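Local coordinates for ScaE cell-surface anchored scaffoldin protein (PDB 2ZF9) that probably attaches cellulosomal components to the bacterial cell surface, this part being the type III cohesin module thought to bind a partner dockerin, at residues A[34-39]-A[69-74]; A[129-134]-A[143-148]; A[65-70]-A[124-129]; A[16-21]-A[175-180]. One frame throughout, in Å; residues are numbered along the deposited sequence.

Contact 1. Residues A[34-39]-A[69-74]; sequences LSITKK and LHIQFD
Leu-34 and Leu-69 reach toward each other tip to tip, and Leu-34 CD1 faces both methyls at the end of its partner, 3.7 Å from Leu-69 CD2 and 3.9 Å from Leu-69 CD1. In Leu-34 the CG lies anti to the carbonyl carbon (chi1 -61°) and the chain is extended beyond it, which carries CD1 well into the interior. Two residues along, the contact is looser: Ile-36 CD1 is 4.4 Å from Ile-71 CG2, a delta methyl against a branch methyl. No hydrogen bond crosses between the segments; with the CA atoms of Ile-36 and Ile-71 9.4 Å apart, the strands meet through side chains alone. Backbone bonds and neighbouring strands position the partners. Leu-34 is tied to Gly-179 and Glu-181, and Ile-36 also to Glu-181, while Ser-35 pairs with Ser-56 on the other flank; Leu-69 O accepts from Thr-112 OG1. More hydrocarbon closes round the four residues: Val-57 and Ile-180 against Leu-34, Val-145 and Val-147 against Ile-36, Leu-126 against Leu-69 and Phe-129 against Ile-71. Such facing leucines and isoleucines, buried between strands that do not pair, are the packing of a beta-sandwich interior, consistent with the jelly-roll sandwich of the cohesin family.

Contact 2. Residues A[129-134]-A[143-148]; sequences FVLQVP and YDVQVA
Val-145 meets Leu-131 and Phe-129, and Tyr-143 meets Val-133 and Pro-134. Among the purely aliphatic contacts, Leu-131 and Val-145 come tip to tip: Leu-131 CD1 lies 3.7 Å from Val-145 CG2 and 4.0 Å from Val-145 CG1, touching both branches of the valine. Val-145 CG1, anti to its own backbone nitrogen (chi1 -179°), is thereby also directed at Phe-129. There it meets the ring at its edge, near the ring plane, with Phe-129 CZ 4.1 Å from Val-145 CG1. The other aromatic contacts gather on Tyr-143, whose side chain crosses that of Val-133 at about a right angle; Val-133 CG1 is 4.0 Å from Tyr-143 CE2. Pro-134 and Tyr-143 approach from opposite directions, the proline lying obliquely at the phenol end, its CG 3.4 Å from Tyr-143 OH and its CD 3.8 Å from Tyr-143 CZ. Replacing Tyr-143 by alanine would probably leave a gap beside Val-133 and Pro-134, which would lose the ring they pack against. Leu-77 and Ala-137 add to the packing round this tyrosine, Ile-185 touches both Leu-131 and Val-133, and Phe-110 meets Phe-129 edge-to-face. No hydrogen bond spans the two segments, and the backbone of 129-133 pairs instead with Met-53, Val-51 and Ala-49. The chemistry is thus almost wholly apolar, and cohesion between strand 142-149 and the end of strand 124-132 with the loop after it depends on the fit of methyls, rings and a proline across the interior.

Contact 3. Residues A[65-70]-A[124-129]; sequences AATGLH and GVLWSF
Thr-67 and Leu-126 have their CA atoms 10.3 Å apart, and Leu-69 and Trp-127 are spaced alike, so the two strands face each other across the interior without pairing. A classic beta bulge, in which Leu-126 and Trp-127 both stand opposite Leu-55, interrupts strand 124-132 and lets these two consecutive side chains head toward strand 66-73. Leu-126 makes the direct apolar contact: its CD2 lies 3.9 Å from Leu-69 CD1, and the two leucines cross at about a right angle. With CG anti to the backbone nitrogen (chi1 -164°), the side chain of Leu-126 extends across to that methyl; the same Leu-126 CD2 comes only to 4.5 Å from Thr-67 OG1. Trp-127 keeps its ring farther off and is linked to Thr-67 through water 1. Trp-127 NE1 donates to the water at 3.0 Å, and Thr-67 OG1 is bonded to the same water at 2.7 Å. That hydroxyl has a further partner in Thr-114 OG1, on the neighbouring strand 109-115, which helps to fix the threonine. Around the contact, Leu-55 packs on Leu-69, Tyr-64 on Leu-126, and Lys-100 and Ala-102 on Trp-127. A second classic bulge, at Ala-65 and Ala-66 opposite Thr-160, marks the start of the other strand. The contact therefore couples a small hydrocarbon touch to a polar bridge: one water gives the indole N-H of a buried tryptophan an acceptor and links it to a buried hydroxyl.

Contact 4. Residues A[16-21]-A[175-180]; sequences QAYDAG and TFTQGI
The late part of helix 166-178 is covered by the loop that follows strand 14-15, and Tyr-18 of that loop packs obliquely against Phe-176 and Thr-177. The two rings are near parallel, their planes 18° apart, but slid so far that they barely overlap, with centroids 5.8 Å apart. The close approaches involve one side of the tyrosine ring and the beta carbon and CD2 of Phe-176: Tyr-18 CD1 is 3.7 Å from Phe-176 CB, and Tyr-18 CE1 is 3.8 Å from Phe-176 CD2. Thr-177 turns its OG1 back to the helix carbonyl of Ala-173 (chi1 62°), leaving CG2 to pack 3.8 Å from Tyr-18 CB. A polar link runs beside this: water 2 accepts from Tyr-18 N at 3.0 Å and donates to Phe-176 O at 2.9 Å. Farther along the loop, Asp-19 OD1 accepts from Gly-21 N at 2.8 Å, an Asx turn in which the donor lies above the carboxylate plane. Tyr-18 OH is hydrogen-bonded to Gln-172 NE2, and the ring of Tyr-149 meets both aromatic rings. With an alanine in place of Tyr-18, Phe-176 would probably lose the ring packed beside it and Gln-172 NE2 its phenol partner. Phe-176 and Ala-13 also share a backbone bond, consistent with an N-terminal segment laid against the helix that this cohesin carries beside its beta-sandwich.

How the contacts relate
Contacts 1, 2 and 3 are buried in the sandwich interior, whereas the centre of contact 4 lies about 14 Å from the centre of the chain and the contact is only partly buried. Contacts 1 and 3 share strand 66-73, with Leu-69 serving both; contacts 2 and 3 share strand 124-132 and Phe-129. Strands 66-73 and 142-149 are neighbours, so contacts 1 and 2 abut, with Gln-72 N 2.8 Å from Gln-146 O. Chemistry follows place: contacts 1 and 2 are apolar, contact 3 adds one bridging water, and contact 4 mixes rings, water and a turn. Phe-176 ties the periphery inward, its CZ 3.7 Å from Leu-69 CD2.

Contact 1. Residues A[34-39]-A[69-74]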
# COMPACT_ATOMS: atom_id res chain seq x y z
N LEU A 34 -6.10 4.19 1.52
CA LEU A 34 -4.71 3.87 1.26
C LEU A 34 -4.50 4.07 -0.21
O LEU A 34 -5.30 3.58 -1.03
CB LEU A 34 -4.42 2.41 1.61
CG LEU A 34 -4.64 2.00 3.05
CD1 LEU A 34 -4.17 0.55 3.22
CD2 LEU A 34 -3.88 2.95 3.96
N SER A 35 -3.44 4.79 -0.58
CA SER A 35 -3.19 5.05 -1.99
C SER A 35 -1.73 4.83 -2.35
O SER A 35 -0.83 5.07 -1.53
CB SER A 35 -3.65 6.47 -2.38
OG SER A 35 -2.98 7.44 -1.63
N ILE A 36 -1.51 4.34 -3.57
CA ILE A 36 -0.14 4.16 -4.09
C ILE A 36 0.05 5.14 -5.23
O ILE A 36 -0.89 5.42 -5.99
CB ILE A 36 0.08 2.73 -4.55
CG1 ILE A 36 0.05 1.78 -3.33
CG2 ILE A 36 1.39 2.59 -5.40
CD1 ILE A 36 0.07 0.29 -3.72
N THR A 37 1.28 5.66 -5.32
CA THR A 37 1.70 6.60 -6.35
C THR A 37 1.21 6.20 -7.74
O THR A 37 1.32 5.06 -8.15
CB THR A 37 3.26 6.71 -6.37
OG1 THR A 37 3.75 6.93 -5.03
CG2 THR A 37 3.71 7.86 -7.29
N LYS A 38 0.68 7.19 -8.47
CA LYS A 38 0.37 7.03 -9.90
C LYS A 38 1.41 7.82 -10.66
O LYS A 38 1.32 9.05 -10.75
CB LYS A 38 -1.04 7.55 -10.20
CG LYS A 38 -2.10 6.68 -9.57
CD LYS A 38 -3.45 7.34 -9.65
CE LYS A 38 -4.51 6.44 -9.05
NZ LYS A 38 -5.89 6.97 -9.29
N LYS A 39 2.41 7.10 -11.18
CA LYS A 39 3.58 7.75 -11.74
C LYS A 39 3.55 7.67 -13.26
O LYS A 39 3.39 6.57 -13.81
CB LYS A 39 4.86 7.10 -11.19
CG LYS A 39 6.16 7.75 -11.65
CD LYS A 39 6.35 9.15 -11.04
CE LYS A 39 7.17 9.12 -9.78
NZ LYS A 39 8.08 10.32 -9.80
N LEU A 69 0.19 -5.00 5.52
CA LEU A 69 -0.19 -4.60 4.16
C LEU A 69 0.73 -5.23 3.15
O LEU A 69 1.95 -5.01 3.21
CB LEU A 69 -0.20 -3.09 4.04
CG LEU A 69 -1.21 -2.34 4.92
CD1 LEU A 69 -0.90 -0.85 4.86
CD2 LEU A 69 -2.66 -2.58 4.46
N HIS A 70 0.15 -6.03 2.25
CA HIS A 70 0.94 -6.65 1.19
C HIS A 70 0.86 -5.79 -0.05
O HIS A 70 -0.22 -5.42 -0.50
CB HIS A 70 0.41 -8.05 0.86
CG HIS A 70 0.74 -9.08 1.88
ND1 HIS A 70 -0.08 -9.37 2.95
CD2 HIS A 70 1.80 -9.93 1.98
CE1 HIS A 70 0.45 -10.34 3.67
NE2 HIS A 70 1.59 -10.71 3.10
N ILE A 71 2.01 -5.48 -0.62
CA ILE A 71 2.02 -4.69 -1.83
C ILE A 71 2.51 -5.61 -2.94
O ILE A 71 3.54 -6.26 -2.79
CB ILE A 71 3.00 -3.47 -1.67
CG1 ILE A 71 2.43 -2.54 -0.58
CG2 ILE A 71 3.20 -2.72 -3.02
CD1 ILE A 71 3.40 -1.50 -0.15
N GLN A 72 1.75 -5.68 -4.02
CA GLN A 72 2.16 -6.53 -5.14
C GLN A 72 2.26 -5.66 -6.39
O GLN A 72 1.59 -4.63 -6.48
CB GLN A 72 1.18 -7.68 -5.37
CG GLN A 72 -0.19 -7.23 -5.77
CD GLN A 72 -1.15 -8.38 -5.94
OE1 GLN A 72 -0.95 -9.48 -5.37
NE2 GLN A 72 -2.21 -8.15 -6.70
N PHE A 73 3.10 -6.08 -7.33
CA PHE A 73 3.32 -5.26 -8.53
C PHE A 73 3.52 -6.15 -9.77
O PHE A 73 3.84 -7.33 -9.69
CB PHE A 73 4.54 -4.34 -8.33
CG PHE A 73 5.74 -5.04 -7.72
CD1 PHE A 73 5.96 -5.02 -6.32
CD2 PHE A 73 6.67 -5.72 -8.55
CE1 PHE A 73 7.06 -5.68 -5.75
CE2 PHE A 73 7.78 -6.37 -7.99
CZ PHE A 73 7.98 -6.35 -6.56
N ASP A 74 3.31 -5.53 -10.92
CA ASP A 74 3.55 -6.18 -12.22
C ASP A 74 4.88 -6.94 -12.15
O ASP A 74 5.91 -6.33 -11.85
CB ASP A 74 3.64 -5.07 -13.28
CG ASP A 74 3.53 -5.61 -14.70
OD1 ASP A 74 2.58 -5.22 -15.41
OD2 ASP A 74 4.38 -6.44 -15.05

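Contact 2. Residues A[129-134]-A[143-148]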
# COMPACT_ATOMS: atom_id res chain seq x y z
N PHE A 129 9.34 3.02 -1.31
CA PHE A 129 10.06 1.87 -1.87
C PHE A 129 10.37 2.16 -3.34
O PHE A 129 9.82 3.10 -3.93
CB PHE A 129 9.26 0.54 -1.73
CG PHE A 129 7.84 0.60 -2.31
CD1 PHE A 129 6.82 1.25 -1.62
CD2 PHE A 129 7.55 0.01 -3.56
CE1 PHE A 129 5.51 1.28 -2.13
CE2 PHE A 129 6.24 0.04 -4.08
CZ PHE A 129 5.23 0.69 -3.36
N VAL A 130 11.28 1.39 -3.92
CA VAL A 130 11.77 1.68 -5.27
C VAL A 130 11.49 0.48 -6.18
O VAL A 130 11.89 -0.65 -5.85
CB VAL A 130 13.31 1.97 -5.27
CG1 VAL A 130 13.88 2.14 -6.68
CG2 VAL A 130 13.61 3.24 -4.44
N LEU A 131 10.85 0.74 -7.33
CA LEU A 131 10.61 -0.28 -8.34
C LEU A 131 11.34 0.14 -9.60
O LEU A 131 11.32 1.31 -9.97
CB LEU A 131 9.09 -0.43 -8.64
CG LEU A 131 8.28 -1.01 -7.48
CD1 LEU A 131 6.79 -1.03 -7.81
CD2 LEU A 131 8.76 -2.42 -7.14
N GLN A 132 11.99 -0.83 -10.23
CA GLN A 132 12.68 -0.54 -11.47
C GLN A 132 11.91 -1.04 -12.71
O GLN A 132 11.44 -2.17 -12.78
CB GLN A 132 14.12 -1.06 -11.42
CG GLN A 132 14.93 -0.73 -12.71
CD GLN A 132 16.37 -1.22 -12.63
OE1 GLN A 132 16.64 -2.29 -12.09
NE2 GLN A 132 17.31 -0.43 -13.18
N VAL A 133 11.76 -0.14 -13.67
CA VAL A 133 11.03 -0.37 -14.92
C VAL A 133 11.93 -1.18 -15.87
O VAL A 133 13.15 -1.00 -15.87
CB VAL A 133 10.68 1.00 -15.51
CG1 VAL A 133 10.05 0.90 -16.90
CG2 VAL A 133 9.76 1.76 -14.55
N PRO A 134 11.36 -2.12 -16.64
CA PRO A 134 12.23 -2.94 -17.52
C PRO A 134 12.89 -2.18 -18.68
O PRO A 134 12.44 -1.11 -19.08
CB PRO A 134 11.28 -4.01 -18.07
CG PRO A 134 9.90 -3.42 -17.92
CD PRO A 134 9.94 -2.55 -16.69
N TYR A 143 2.32 -0.47 -15.66
CA TYR A 143 2.68 -1.53 -14.71
C TYR A 143 1.97 -1.22 -13.40
O TYR A 143 2.30 -0.23 -12.76
CB TYR A 143 4.19 -1.50 -14.48
CG TYR A 143 5.01 -1.53 -15.74
CD1 TYR A 143 5.32 -2.75 -16.37
CD2 TYR A 143 5.49 -0.35 -16.31
CE1 TYR A 143 6.10 -2.78 -17.55
CE2 TYR A 143 6.27 -0.36 -17.48
CZ TYR A 143 6.55 -1.58 -18.10
OH TYR A 143 7.30 -1.61 -19.24
N ASP A 144 0.98 -2.05 -13.02
CA ASP A 144 0.14 -1.83 -11.83
C ASP A 144 0.93 -2.10 -10.53
O ASP A 144 1.79 -3.00 -10.48
CB ASP A 144 -1.10 -2.75 -11.84
CG ASP A 144 -2.10 -2.38 -12.90
OD1 ASP A 144 -2.22 -1.18 -13.21
OD2 ASP A 144 -2.76 -3.29 -13.41
N VAL A 145 0.64 -1.31 -9.50
CA VAL A 145 1.25 -1.51 -8.16
C VAL A 145 0.09 -1.37 -7.17
O VAL A 145 -0.57 -0.31 -7.11
CB VAL A 145 2.34 -0.41 -7.92
CG1 VAL A 145 3.01 -0.59 -6.54
CG2 VAL A 145 3.38 -0.42 -9.04
N GLN A 146 -0.12 -2.42 -6.38
CA GLN A 146 -1.39 -2.66 -5.73
C GLN A 146 -1.24 -3.11 -4.27
O GLN A 146 -0.35 -3.89 -3.93
CB GLN A 146 -2.15 -3.76 -6.48
CG GLN A 146 -2.48 -3.41 -7.91
CD GLN A 146 -3.20 -4.56 -8.63
OE1 GLN A 146 -2.92 -5.74 -8.40
NE2 GLN A 146 -4.13 -4.20 -9.49
N VAL A 147 -2.18 -2.66 -3.44
CA VAL A 147 -2.44 -3.33 -2.16
C VAL A 147 -3.31 -4.54 -2.43
O VAL A 147 -4.32 -4.43 -3.11
CB VAL A 147 -3.20 -2.42 -1.16
CG1 VAL A 147 -3.52 -3.22 0.17
CG2 VAL A 147 -2.34 -1.15 -0.85
N ALA A 148 -2.92 -5.70 -1.89
CA ALA A 148 -3.66 -6.94 -2.10
C ALA A 148 -4.11 -7.50 -0.75
O ALA A 148 -3.39 -7.35 0.23
CB ALA A 148 -2.75 -7.97 -2.81

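Contact 3. Residues A[65-70]-A[124-129]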
# COMPACT_ATOMS: atom_id res chain seq x y z
N ALA A 65 -3.20 1.92 14.48
CA ALA A 65 -1.83 1.54 14.84
C ALA A 65 -1.38 0.23 14.19
O ALA A 65 -0.22 0.13 13.78
CB ALA A 65 -1.69 1.38 16.36
N ALA A 66 -2.25 -0.78 14.21
CA ALA A 66 -1.88 -2.14 13.78
C ALA A 66 -2.18 -2.25 12.28
O ALA A 66 -3.34 -2.14 11.88
CB ALA A 66 -2.69 -3.15 14.52
N THR A 67 -1.14 -2.46 11.46
CA THR A 67 -1.33 -2.63 10.01
C THR A 67 -0.54 -3.84 9.54
O THR A 67 0.48 -4.24 10.15
CB THR A 67 -0.90 -1.40 9.14
OG1 THR A 67 0.54 -1.28 9.15
CG2 THR A 67 -1.53 -0.10 9.65
N GLY A 68 -1.04 -4.45 8.48
CA GLY A 68 -0.33 -5.56 7.82
C GLY A 68 -0.75 -5.38 6.38
O GLY A 68 -1.95 -5.50 6.06
N LEU A 69 0.19 -5.00 5.52
CA LEU A 69 -0.19 -4.60 4.16
C LEU A 69 0.73 -5.23 3.15
O LEU A 69 1.95 -5.01 3.21
CB LEU A 69 -0.20 -3.09 4.04
CG LEU A 69 -1.21 -2.34 4.92
CD1 LEU A 69 -0.90 -0.85 4.86
CD2 LEU A 69 -2.66 -2.58 4.46
N HIS A 70 0.15 -6.03 2.25
CA HIS A 70 0.94 -6.65 1.19
C HIS A 70 0.86 -5.79 -0.05
O HIS A 70 -0.22 -5.42 -0.50
CB HIS A 70 0.41 -8.05 0.86
CG HIS A 70 0.74 -9.08 1.88
ND1 HIS A 70 -0.08 -9.37 2.95
CD2 HIS A 70 1.80 -9.93 1.98
CE1 HIS A 70 0.45 -10.34 3.67
NE2 HIS A 70 1.59 -10.71 3.10
N GLY A 124 -0.40 10.65 5.69
CA GLY A 124 0.83 10.93 4.97
C GLY A 124 1.46 9.66 4.43
O GLY A 124 0.79 8.61 4.33
N VAL A 125 2.74 9.72 4.10
CA VAL A 125 3.43 8.54 3.53
C VAL A 125 3.74 7.49 4.63
O VAL A 125 4.47 7.77 5.59
CB VAL A 125 4.77 8.94 2.84
CG1 VAL A 125 5.55 7.69 2.38
CG2 VAL A 125 4.51 9.82 1.64
N LEU A 126 3.20 6.29 4.46
CA LEU A 126 3.46 5.21 5.38
C LEU A 126 4.75 4.48 5.00
O LEU A 126 5.63 4.21 5.87
CB LEU A 126 2.24 4.26 5.44
CG LEU A 126 2.13 3.28 6.60
CD1 LEU A 126 1.79 4.02 7.87
CD2 LEU A 126 1.07 2.15 6.31
N TRP A 127 4.88 4.13 3.71
CA TRP A 127 6.07 3.41 3.25
C TRP A 127 6.52 3.98 1.93
O TRP A 127 5.68 4.36 1.09
CB TRP A 127 5.80 1.92 3.07
CG TRP A 127 5.55 1.24 4.32
CD1 TRP A 127 4.32 0.88 4.85
CD2 TRP A 127 6.54 0.76 5.24
NE1 TRP A 127 4.50 0.26 6.06
CE2 TRP A 127 5.85 0.16 6.31
CE3 TRP A 127 7.95 0.78 5.25
CZ2 TRP A 127 6.52 -0.43 7.40
CZ3 TRP A 127 8.61 0.20 6.33
CH2 TRP A 127 7.90 -0.41 7.39
N SER A 128 7.83 4.07 1.76
CA SER A 128 8.40 4.42 0.49
C SER A 128 9.27 3.24 -0.00
O SER A 128 9.89 2.54 0.79
CB SER A 128 9.23 5.71 0.72
OG SER A 128 10.06 5.94 -0.37
N PHE A 129 9.34 3.02 -1.31
CA PHE A 129 10.06 1.87 -1.87
C PHE A 129 10.37 2.16 -3.34
O PHE A 129 9.82 3.10 -3.93
CB PHE A 129 9.26 0.54 -1.73
CG PHE A 129 7.84 0.60 -2.31
CD1 PHE A 129 6.82 1.25 -1.62
CD2 PHE A 129 7.55 0.01 -3.56
CE1 PHE A 129 5.51 1.28 -2.13
CE2 PHE A 129 6.24 0.04 -4.08
CZ PHE A 129 5.23 0.69 -3.36
O HOH W 1 2.26 -1.42 7.13

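Contact 4. Residues A[16-21]-A[175-180]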
# COMPACT_ATOMS: atom_id res chain seq x y z
N GLN A 16 -8.18 -11.38 -2.90
CA GLN A 16 -9.41 -12.02 -2.47
C GLN A 16 -10.36 -11.03 -1.78
O GLN A 16 -9.90 -10.04 -1.19
CB GLN A 16 -9.06 -13.19 -1.56
CG GLN A 16 -8.23 -14.26 -2.29
CD GLN A 16 -7.83 -15.44 -1.41
OE1 GLN A 16 -8.45 -15.69 -0.38
NE2 GLN A 16 -6.78 -16.16 -1.81
N ALA A 17 -11.67 -11.25 -1.88
CA ALA A 17 -12.62 -10.31 -1.32
C ALA A 17 -12.52 -10.32 0.18
O ALA A 17 -12.41 -11.39 0.79
CB ALA A 17 -14.05 -10.65 -1.75
N TYR A 18 -12.54 -9.14 0.79
CA TYR A 18 -12.58 -9.04 2.23
C TYR A 18 -13.97 -9.42 2.74
O TYR A 18 -14.99 -8.95 2.21
CB TYR A 18 -12.29 -7.61 2.64
CG TYR A 18 -12.14 -7.44 4.12
CD1 TYR A 18 -10.89 -7.58 4.72
CD2 TYR A 18 -13.24 -7.15 4.93
CE1 TYR A 18 -10.72 -7.42 6.08
CE2 TYR A 18 -13.10 -7.00 6.32
CZ TYR A 18 -11.82 -7.13 6.87
OH TYR A 18 -11.63 -6.96 8.22
N ASP A 19 -14.01 -10.23 3.80
CA ASP A 19 -15.28 -10.61 4.43
C ASP A 19 -15.68 -9.67 5.53
O ASP A 19 -15.19 -9.79 6.65
CB ASP A 19 -15.17 -12.00 5.03
CG ASP A 19 -16.47 -12.46 5.69
OD1 ASP A 19 -17.53 -11.81 5.49
OD2 ASP A 19 -16.41 -13.48 6.39
N ALA A 20 -16.60 -8.77 5.24
CA ALA A 20 -17.11 -7.81 6.21
C ALA A 20 -18.27 -8.37 7.07
O ALA A 20 -18.81 -7.68 7.93
CB ALA A 20 -17.56 -6.55 5.49
N GLY A 21 -18.67 -9.62 6.82
CA GLY A 21 -19.61 -10.30 7.72
C GLY A 21 -20.89 -9.50 7.71
O GLY A 21 -21.36 -9.10 6.63
N THR A 175 -11.44 -0.10 4.80
CA THR A 175 -10.17 0.06 4.10
C THR A 175 -10.03 -0.94 2.93
O THR A 175 -9.71 -0.56 1.82
CB THR A 175 -9.03 -0.18 5.07
OG1 THR A 175 -9.01 0.88 6.01
CG2 THR A 175 -7.65 -0.20 4.36
N PHE A 176 -10.29 -2.21 3.20
CA PHE A 176 -10.01 -3.23 2.21
C PHE A 176 -11.16 -3.42 1.22
O PHE A 176 -10.96 -4.02 0.16
CB PHE A 176 -9.70 -4.55 2.92
CG PHE A 176 -8.33 -4.55 3.60
CD1 PHE A 176 -7.18 -4.43 2.86
CD2 PHE A 176 -8.23 -4.71 4.98
CE1 PHE A 176 -5.89 -4.45 3.47
CE2 PHE A 176 -6.94 -4.74 5.62
CZ PHE A 176 -5.78 -4.61 4.85
N THR A 177 -12.36 -2.95 1.56
CA THR A 177 -13.47 -3.09 0.58
C THR A 177 -13.72 -1.86 -0.28
O THR A 177 -14.24 -1.96 -1.42
CB THR A 177 -14.83 -3.45 1.23
OG1 THR A 177 -15.22 -2.39 2.13
CG2 THR A 177 -14.79 -4.80 1.96
N GLN A 178 -13.40 -0.69 0.26
CA GLN A 178 -13.70 0.57 -0.42
C GLN A 178 -12.57 1.61 -0.41
O GLN A 178 -12.61 2.61 -1.15
CB GLN A 178 -14.96 1.22 0.20
CG GLN A 178 -16.26 0.37 0.12
CD GLN A 178 -16.68 0.04 -1.31
OE1 GLN A 178 -16.30 0.71 -2.26
NE2 GLN A 178 -17.51 -1.01 -1.45
N GLY A 179 -11.55 1.41 0.43
CA GLY A 179 -10.62 2.52 0.67
C GLY A 179 -9.29 2.35 -0.03
O GLY A 179 -8.30 2.96 0.39
N ILE A 180 -9.23 1.54 -1.09
CA ILE A 180 -7.94 1.36 -1.77
C ILE A 180 -7.91 2.12 -3.07
O ILE A 180 -8.79 1.94 -3.90
CB ILE A 180 -7.60 -0.14 -2.04
CG1 ILE A 180 -7.63 -0.97 -0.74
CG2 ILE A 180 -6.24 -0.22 -2.75
CD1 ILE A 180 -6.67 -0.45 0.39
O HOH W 2 -12.29 -6.50 -0.63